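Local coordinates for protein inositol 2-dehydrogenase (Sinorhizobium meliloti, PDB 4HKT) that oxidises myo-inositol to scyllo-inosose with NAD+ as hydride acceptor, the first step in the breakdown of myo-inositol to acetyl-CoA, at residues Thr148-Arg152 and Asp176-Ala180; Gly166-Arg170 and Asp208-Val214. All blocks are in the same frame, centred on the assembly; numbering follows the deposited sequence.

Contact 1 of 2, residues Thr148-Arg152 and Asp176-Ala180; sequences TITSR and DFDMA
Asp176 faces strand 148-152 from helix 168-184 and takes the hydroxyl of Ser151: OG donates to OD1 over 2.6 Å, arriving on the syn side of the carboxylate but 23° out of its plane. Ser151 turns OG beside its own backbone N, opposite the carbonyl carbon (chi1 -65°), which aims the hydroxyl at the helix. Asp176 OD1 lies 3.2 Å from Ile149 CG2, so a methyl group rests against the carboxylate oxygen, and the two side chains run past each other in opposite directions. OD2, the other oxygen, is bonded to ND2 of Asn228 on the next strand. This buried carboxylate therefore bridges two strands of the sheet, and a long, weak ion pair from Arg123 to OD1 probably helps to offset its charge.

One turn on, the contact becomes apolar. Met179, a selenomethionine, brings its CG to 3.9 Å from CD1 of Ile149 before its bent chain carries the selenium away from the strand. Ala180 ends the segment, its CB 4.0 Å from Ile149 CD1 and its N bonded to Asp176 O at 2.8 Å within the helix. The long branch of Ile149, extended at chi2, thus ends against the helical turn between Asp176 and Ala180.

The segments run nearly antiparallel, at 157°, with their axes 9.6 Å apart, the helix packing lengthwise on one face of the mixed sheet of the C-terminal domain of this Gfo/Idh/MocA enzyme. Strand 144-152 sits between strands 223-229 and 237-244, while Phe177 packs against helix 305-324 and against Ile226 of strand 223-229.

Contact 2 of 2, residues Gly166-Arg170 and Asp208-Val214; sequences GGIFR and DYDSVSV
Ile168 N, in the first turn of helix 168-184, donates to OD1 of Asp208 over 2.8 Å with an N-H...O angle of 152°, entering at the syn lone pair. Asp208 has CG opposite its backbone N (chi1 -158°), carrying the carboxylate across to the start of the helix, where the helix dipole would probably favour its negative charge. The same OD1 also accepts a weak bond from Tyr209 N. Beside it, Gly167 occupies the N-cap position with CA 3.2 Å from Asp208 OD1; a side chain there would strike that oxygen and the preceding carbonyl. Losing this carboxylate to an alanine would probably leave the amide of Ile168 without its acceptor and Tyr209 N without its weak bond. A further polar link ties the helix start to itself: Arg170 NH1 bonds Gly166 O at 2.9 Å, with the oxygen nearly in the guanidinium plane.

The apolar part is built on Ile168 and Phe169. Ile168 and Val212 meet tip to tip, CG2 to CG1 at 3.7 Å, while CD1 of Ile168 lies 3.8 Å from the carbonyl carbon of Asp210. Phe169 crosses Val212 obliquely, its CZ 3.6 Å from Val212 CG1, and its CE1 reaches Val214 CG2 at 3.8 Å.

At the head of strand 211-218, Asp210 and Ser211 both face Ala196 in a classic beta bulge. The strand runs between strands 188-196 and 223-229; helix 305-324 packs against Phe169, and Gln223 of the second subunit bonds Ser211 O and Ser213 OG.

Overall arrangement
Contacts 1 and 2 join helix 168-184 to the same mixed sheet, contact 2 at the helix's first turn and contact 1 further along it; their centres lie about 13 Å apart. Both are buried, contact 1 wholly, contact 2 with partly exposed residues at Gly167 and Tyr209. Each pairs an aspartate with apolar packing, but the roles differ: in contact 1 the acid belongs to the helix and receives a strand hydroxyl, whereas in contact 2 it precedes the strand and receives a backbone amide of the helix start. Phe177 links them, packing with CE2 against Phe169 O and with CE1 against Val214 CG1. Strands 144-152 and 211-218 flank strand 223-229.

Contact 1 of 2, residues Thr148-Arg152 and Asp176-Ala180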
ATOM      1  N   THR B 148     -17.374  -2.523   9.484  1.00 15.62           N
ATOM      2  CA  THR B 148     -16.423  -3.317  10.241  1.00 16.53           C
ATOM      3  C   THR B 148     -15.435  -2.368  10.948  1.00 17.09           C
ATOM      4  O   THR B 148     -14.859  -1.424  10.334  1.00 16.61           O
ATOM      5  CB  THR B 148     -15.639  -4.326   9.368  1.00 19.93           C
ATOM      6  OG1 THR B 148     -16.532  -5.015   8.491  1.00 20.85           O
ATOM      7  CG2 THR B 148     -14.934  -5.386  10.240  1.00 20.81           C
ATOM      8  N   ILE B 149     -15.300  -2.592  12.236  1.00 16.44           N
ATOM      9  CA  ILE B 149     -14.522  -1.719  13.139  1.00 16.20           C
ATOM     10  C   ILE B 149     -13.605  -2.633  13.908  1.00 15.72           C
ATOM     11  O   ILE B 149     -14.068  -3.572  14.550  1.00 16.24           O
ATOM     12  CB  ILE B 149     -15.423  -0.948  14.114  1.00 15.62           C
ATOM     13  CG1 ILE B 149     -16.321   0.023  13.390  1.00 15.61           C
ATOM     14  CG2 ILE B 149     -14.621  -0.167  15.176  1.00 15.70           C
ATOM     15  CD1 ILE B 149     -17.441   0.544  14.255  1.00 15.26           C
ATOM     16  N   THR B 150     -12.307  -2.353  13.844  1.00 16.86           N
ATOM     17  CA  THR B 150     -11.311  -3.079  14.574  1.00 15.61           C
ATOM     18  C   THR B 150     -10.504  -2.126  15.426  1.00 16.66           C
ATOM     19  O   THR B 150      -9.890  -1.172  14.896  1.00 17.35           O
ATOM     20  CB  THR B 150     -10.366  -3.784  13.631  1.00 17.64           C
ATOM     21  OG1 THR B 150     -11.140  -4.649  12.788  1.00 19.18           O
ATOM     22  CG2 THR B 150      -9.330  -4.614  14.424  1.00 18.72           C
ATOM     23  N   SER B 151     -10.484  -2.391  16.726  1.00 16.34           N
ATOM     24  CA  SER B 151      -9.740  -1.559  17.672  1.00 16.96           C
ATOM     25  C   SER B 151      -8.926  -2.472  18.566  1.00 17.08           C
ATOM     26  O   SER B 151      -9.455  -3.445  19.080  1.00 16.03           O
ATOM     27  CB  SER B 151     -10.669  -0.659  18.496  1.00 16.75           C
ATOM     28  OG  SER B 151     -11.335   0.293  17.654  1.00 18.21           O
ATOM     29  N   ARG B 152      -7.622  -2.185  18.697  1.00 16.89           N
ATOM     30  CA  ARG B 152      -6.727  -2.986  19.511  1.00 17.36           C
ATOM     31  C   ARG B 152      -5.785  -2.044  20.209  1.00 19.07           C
ATOM     32  O   ARG B 152      -5.103  -1.251  19.547  1.00 17.15           O
ATOM     33  CB  ARG B 152      -5.930  -4.016  18.679  1.00 18.10           C
ATOM     34  CG  ARG B 152      -6.835  -4.983  17.909  1.00 19.11           C
ATOM     35  CD  ARG B 152      -6.111  -5.999  17.061  1.00 19.68           C
ATOM     36  NE  ARG B 152      -7.107  -6.818  16.391  1.00 18.69           N
ATOM     37  CZ  ARG B 152      -6.993  -7.368  15.189  1.00 19.64           C
ATOM     38  NH1 ARG B 152      -5.900  -7.271  14.472  1.00 19.57           N
ATOM     39  NH2 ARG B 152      -8.022  -8.036  14.681  1.00 22.68           N
ATOM     40  N   ASP B 176     -16.111   2.415  20.020  1.00 16.33           N
ATOM     41  CA  ASP B 176     -16.544   1.700  18.808  1.00 16.58           C
ATOM     42  C   ASP B 176     -18.038   1.631  18.661  1.00 15.44           C
ATOM     43  O   ASP B 176     -18.513   1.705  17.543  1.00 15.75           O
ATOM     44  CB  ASP B 176     -15.956   0.324  18.743  1.00 16.24           C
ATOM     45  CG  ASP B 176     -14.442   0.350  18.799  1.00 18.07           C
ATOM     46  OD1 ASP B 176     -13.810   1.067  18.001  1.00 17.40           O
ATOM     47  OD2 ASP B 176     -13.886  -0.312  19.692  1.00 18.10           O
ATOM     48  N   PHE B 177     -18.787   1.515  19.765  1.00 16.13           N
ATOM     49  CA  PHE B 177     -20.232   1.705  19.697  1.00 14.72           C
ATOM     50  C   PHE B 177     -20.611   3.093  19.168  1.00 15.28           C
ATOM     51  O   PHE B 177     -21.487   3.214  18.318  1.00 13.44           O
ATOM     52  CB  PHE B 177     -20.908   1.467  21.029  1.00 15.55           C
ATOM     53  CG  PHE B 177     -20.724   0.074  21.581  1.00 15.42           C
ATOM     54  CD1 PHE B 177     -20.992  -1.038  20.821  1.00 16.54           C
ATOM     55  CD2 PHE B 177     -20.331  -0.112  22.882  1.00 14.84           C
ATOM     56  CE1 PHE B 177     -20.831  -2.334  21.343  1.00 16.60           C
ATOM     57  CE2 PHE B 177     -20.179  -1.369  23.416  1.00 15.57           C
ATOM     58  CZ  PHE B 177     -20.439  -2.499  22.659  1.00 16.16           C
ATOM     59  N   ASP B 178     -19.995   4.139  19.715  1.00 15.39           N
ATOM     60  CA  ASP B 178     -20.178   5.475  19.153  1.00 16.31           C
ATOM     61  C   ASP B 178     -19.812   5.577  17.655  1.00 15.62           C
ATOM     62  O   ASP B 178     -20.581   6.127  16.863  1.00 18.07           O
ATOM     63  CB  ASP B 178     -19.429   6.542  19.933  1.00 15.71           C
ATOM     64  CG  ASP B 178     -19.697   7.904  19.372  1.00 16.76           C
ATOM     65  OD1 ASP B 178     -20.833   8.379  19.506  1.00 17.13           O
ATOM     66  OD2 ASP B 178     -18.794   8.493  18.735  1.00 20.44           O
HETATM   67  N   MSE B 179     -18.660   5.059  17.283  1.00 15.04           N
HETATM   68  CA  MSE B 179     -18.242   5.008  15.873  1.00 15.87           C
HETATM   69  C   MSE B 179     -19.255   4.296  15.001  1.00 15.58           C
HETATM   70  O   MSE B 179     -19.602   4.758  13.917  1.00 16.38           O
HETATM   71  CB  MSE B 179     -16.854   4.391  15.800  1.00 17.45           C
HETATM   72  CG  MSE B 179     -16.251   4.300  14.400  1.00 20.36           C
HETATM   73 SE   MSE B 179     -16.062   6.076  13.558  1.00 24.37          SE
HETATM   74  CE  MSE B 179     -14.750   6.795  14.823  1.00 26.14           C
ATOM     75  N   ALA B 180     -19.795   3.181  15.474  1.00 14.67           N
ATOM     76  CA  ALA B 180     -20.817   2.487  14.736  1.00 13.97           C
ATOM     77  C   ALA B 180     -22.041   3.324  14.496  1.00 15.01           C
ATOM     78  O   ALA B 180     -22.553   3.375  13.373  1.00 16.00           O
ATOM     79  CB  ALA B 180     -21.179   1.155  15.424  1.00 13.86           C
TER

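Contact 2 of 2, residues Gly166-Arg170 and Asp208-Val214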
ATOM      1  N   GLY B 166     -15.772  -0.362  34.700  1.00 17.36           N
ATOM      2  CA  GLY B 166     -16.995  -0.910  34.184  1.00 18.56           C
ATOM      3  C   GLY B 166     -16.866  -2.049  33.164  1.00 17.71           C
ATOM      4  O   GLY B 166     -17.886  -2.504  32.607  1.00 16.82           O
ATOM      5  N   GLY B 167     -15.636  -2.466  32.890  1.00 16.50           N
ATOM      6  CA  GLY B 167     -15.357  -3.592  32.017  1.00 17.04           C
ATOM      7  C   GLY B 167     -15.138  -3.159  30.588  1.00 16.72           C
ATOM      8  O   GLY B 167     -15.387  -1.999  30.230  1.00 15.46           O
ATOM      9  N   ILE B 168     -14.604  -4.090  29.794  1.00 16.92           N
ATOM     10  CA  ILE B 168     -14.078  -3.756  28.486  1.00 15.81           C
ATOM     11  C   ILE B 168     -15.133  -3.096  27.588  1.00 14.93           C
ATOM     12  O   ILE B 168     -14.820  -2.146  26.837  1.00 14.43           O
ATOM     13  CB  ILE B 168     -13.463  -4.996  27.797  1.00 15.81           C
ATOM     14  CG1 ILE B 168     -12.770  -4.607  26.501  1.00 15.78           C
ATOM     15  CG2 ILE B 168     -14.543  -6.041  27.469  1.00 16.22           C
ATOM     16  CD1 ILE B 168     -11.899  -5.715  25.975  1.00 15.56           C
ATOM     17  N   PHE B 169     -16.390  -3.517  27.703  1.00 14.76           N
ATOM     18  CA  PHE B 169     -17.435  -2.944  26.824  1.00 14.54           C
ATOM     19  C   PHE B 169     -17.703  -1.493  27.151  1.00 16.82           C
ATOM     20  O   PHE B 169     -17.859  -0.675  26.255  1.00 15.41           O
ATOM     21  CB  PHE B 169     -18.704  -3.753  26.910  1.00 14.85           C
ATOM     22  CG  PHE B 169     -18.569  -5.147  26.320  1.00 14.89           C
ATOM     23  CD1 PHE B 169     -18.288  -5.310  24.964  1.00 15.04           C
ATOM     24  CD2 PHE B 169     -18.749  -6.276  27.105  1.00 16.04           C
ATOM     25  CE1 PHE B 169     -18.184  -6.569  24.410  1.00 15.24           C
ATOM     26  CE2 PHE B 169     -18.632  -7.544  26.556  1.00 16.86           C
ATOM     27  CZ  PHE B 169     -18.355  -7.691  25.199  1.00 16.09           C
ATOM     28  N   ARG B 170     -17.744  -1.180  28.447  1.00 17.43           N
ATOM     29  CA  ARG B 170     -17.962   0.192  28.910  1.00 18.10           C
ATOM     30  C   ARG B 170     -16.731   1.070  28.769  1.00 17.81           C
ATOM     31  O   ARG B 170     -16.853   2.274  28.583  1.00 17.27           O
ATOM     32  CB  ARG B 170     -18.493   0.204  30.345  1.00 17.11           C
ATOM     33  CG  ARG B 170     -19.785  -0.579  30.492  1.00 17.16           C
ATOM     34  CD  ARG B 170     -20.501  -0.316  31.817  1.00 18.64           C
ATOM     35  NE  ARG B 170     -21.723  -1.112  31.984  1.00 20.08           N
ATOM     36  CZ  ARG B 170     -21.790  -2.343  32.472  1.00 20.29           C
ATOM     37  NH1 ARG B 170     -20.697  -2.975  32.850  1.00 20.46           N
ATOM     38  NH2 ARG B 170     -22.984  -2.956  32.570  1.00 20.50           N
ATOM     39  N   ASP B 208     -13.302  -9.229  34.281  1.00 19.25           N
ATOM     40  CA  ASP B 208     -13.366  -8.547  32.996  1.00 19.01           C
ATOM     41  C   ASP B 208     -12.954  -9.530  31.877  1.00 18.06           C
ATOM     42  O   ASP B 208     -12.551 -10.638  32.133  1.00 19.53           O
ATOM     43  CB  ASP B 208     -12.468  -7.304  32.998  1.00 18.55           C
ATOM     44  CG  ASP B 208     -12.863  -6.272  31.959  1.00 20.44           C
ATOM     45  OD1 ASP B 208     -13.962  -6.392  31.310  1.00 20.05           O
ATOM     46  OD2 ASP B 208     -12.060  -5.316  31.780  1.00 20.94           O
ATOM     47  N   TYR B 209     -13.080  -9.077  30.636  1.00 17.73           N
ATOM     48  CA  TYR B 209     -12.681  -9.813  29.496  1.00 17.06           C
ATOM     49  C   TYR B 209     -11.659  -8.956  28.799  1.00 16.64           C
ATOM     50  O   TYR B 209     -11.658  -7.716  28.962  1.00 17.40           O
ATOM     51  CB  TYR B 209     -13.907 -10.043  28.574  1.00 17.96           C
ATOM     52  CG  TYR B 209     -15.008 -10.934  29.140  1.00 19.87           C
ATOM     53  CD1 TYR B 209     -14.854 -12.319  29.187  1.00 21.49           C
ATOM     54  CD2 TYR B 209     -16.226 -10.393  29.570  1.00 22.28           C
ATOM     55  CE1 TYR B 209     -15.851 -13.148  29.695  1.00 21.77           C
ATOM     56  CE2 TYR B 209     -17.232 -11.214  30.068  1.00 22.03           C
ATOM     57  CZ  TYR B 209     -17.032 -12.586  30.127  1.00 23.80           C
ATOM     58  OH  TYR B 209     -18.058 -13.380  30.594  1.00 26.04           O
ATOM     59  N   ASP B 210     -10.864  -9.569  27.927  1.00 16.05           N
ATOM     60  CA  ASP B 210      -9.850  -8.824  27.170  1.00 16.32           C
ATOM     61  C   ASP B 210      -9.903  -8.924  25.650  1.00 15.25           C
ATOM     62  O   ASP B 210      -9.128  -8.250  24.958  1.00 16.40           O
ATOM     63  CB  ASP B 210      -8.446  -9.170  27.687  1.00 17.68           C
ATOM     64  CG  ASP B 210      -8.063 -10.631  27.441  1.00 20.31           C
ATOM     65  OD1 ASP B 210      -8.450 -11.230  26.380  1.00 18.52           O
ATOM     66  OD2 ASP B 210      -7.350 -11.185  28.336  1.00 19.33           O
ATOM     67  N   SER B 211     -10.802  -9.752  25.131  1.00 15.97           N
ATOM     68  CA  SER B 211     -10.940 -10.014  23.709  1.00 16.44           C
ATOM     69  C   SER B 211     -12.433 -10.224  23.414  1.00 16.62           C
ATOM     70  O   SER B 211     -13.060 -11.159  23.950  1.00 14.90           O
ATOM     71  CB  SER B 211     -10.178 -11.279  23.330  1.00 17.77           C
ATOM     72  OG  SER B 211      -8.814 -11.177  23.709  1.00 17.55           O
ATOM     73  N   VAL B 212     -13.023  -9.327  22.594  1.00 16.42           N
ATOM     74  CA  VAL B 212     -14.473  -9.308  22.421  1.00 14.23           C
ATOM     75  C   VAL B 212     -14.821  -9.034  20.962  1.00 14.57           C
ATOM     76  O   VAL B 212     -14.077  -8.353  20.237  1.00 15.55           O
ATOM     77  CB  VAL B 212     -15.193  -8.280  23.335  1.00 14.48           C
ATOM     78  CG1 VAL B 212     -14.919  -8.548  24.796  1.00 16.22           C
ATOM     79  CG2 VAL B 212     -14.787  -6.854  23.038  1.00 15.08           C
ATOM     80  N   SER B 213     -15.981  -9.531  20.573  1.00 14.60           N
ATOM     81  CA  SER B 213     -16.515  -9.400  19.237  1.00 14.38           C
ATOM     82  C   SER B 213     -17.997  -9.037  19.407  1.00 14.89           C
ATOM     83  O   SER B 213     -18.695  -9.605  20.259  1.00 13.69           O
ATOM     84  CB  SER B 213     -16.421 -10.706  18.495  1.00 15.04           C
ATOM     85  OG  SER B 213     -15.122 -11.223  18.424  1.00 15.65           O
ATOM     86  N   VAL B 214     -18.468  -8.065  18.624  1.00 15.09           N
ATOM     87  CA  VAL B 214     -19.859  -7.593  18.734  1.00 14.50           C
ATOM     88  C   VAL B 214     -20.476  -7.422  17.345  1.00 13.86           C
ATOM     89  O   VAL B 214     -19.795  -7.047  16.444  1.00 13.57           O
ATOM     90  CB  VAL B 214     -19.949  -6.261  19.465  1.00 15.26           C
ATOM     91  CG1 VAL B 214     -21.406  -5.912  19.727  1.00 15.68           C
ATOM     92  CG2 VAL B 214     -19.222  -6.296  20.794  1.00 15.45           C
TER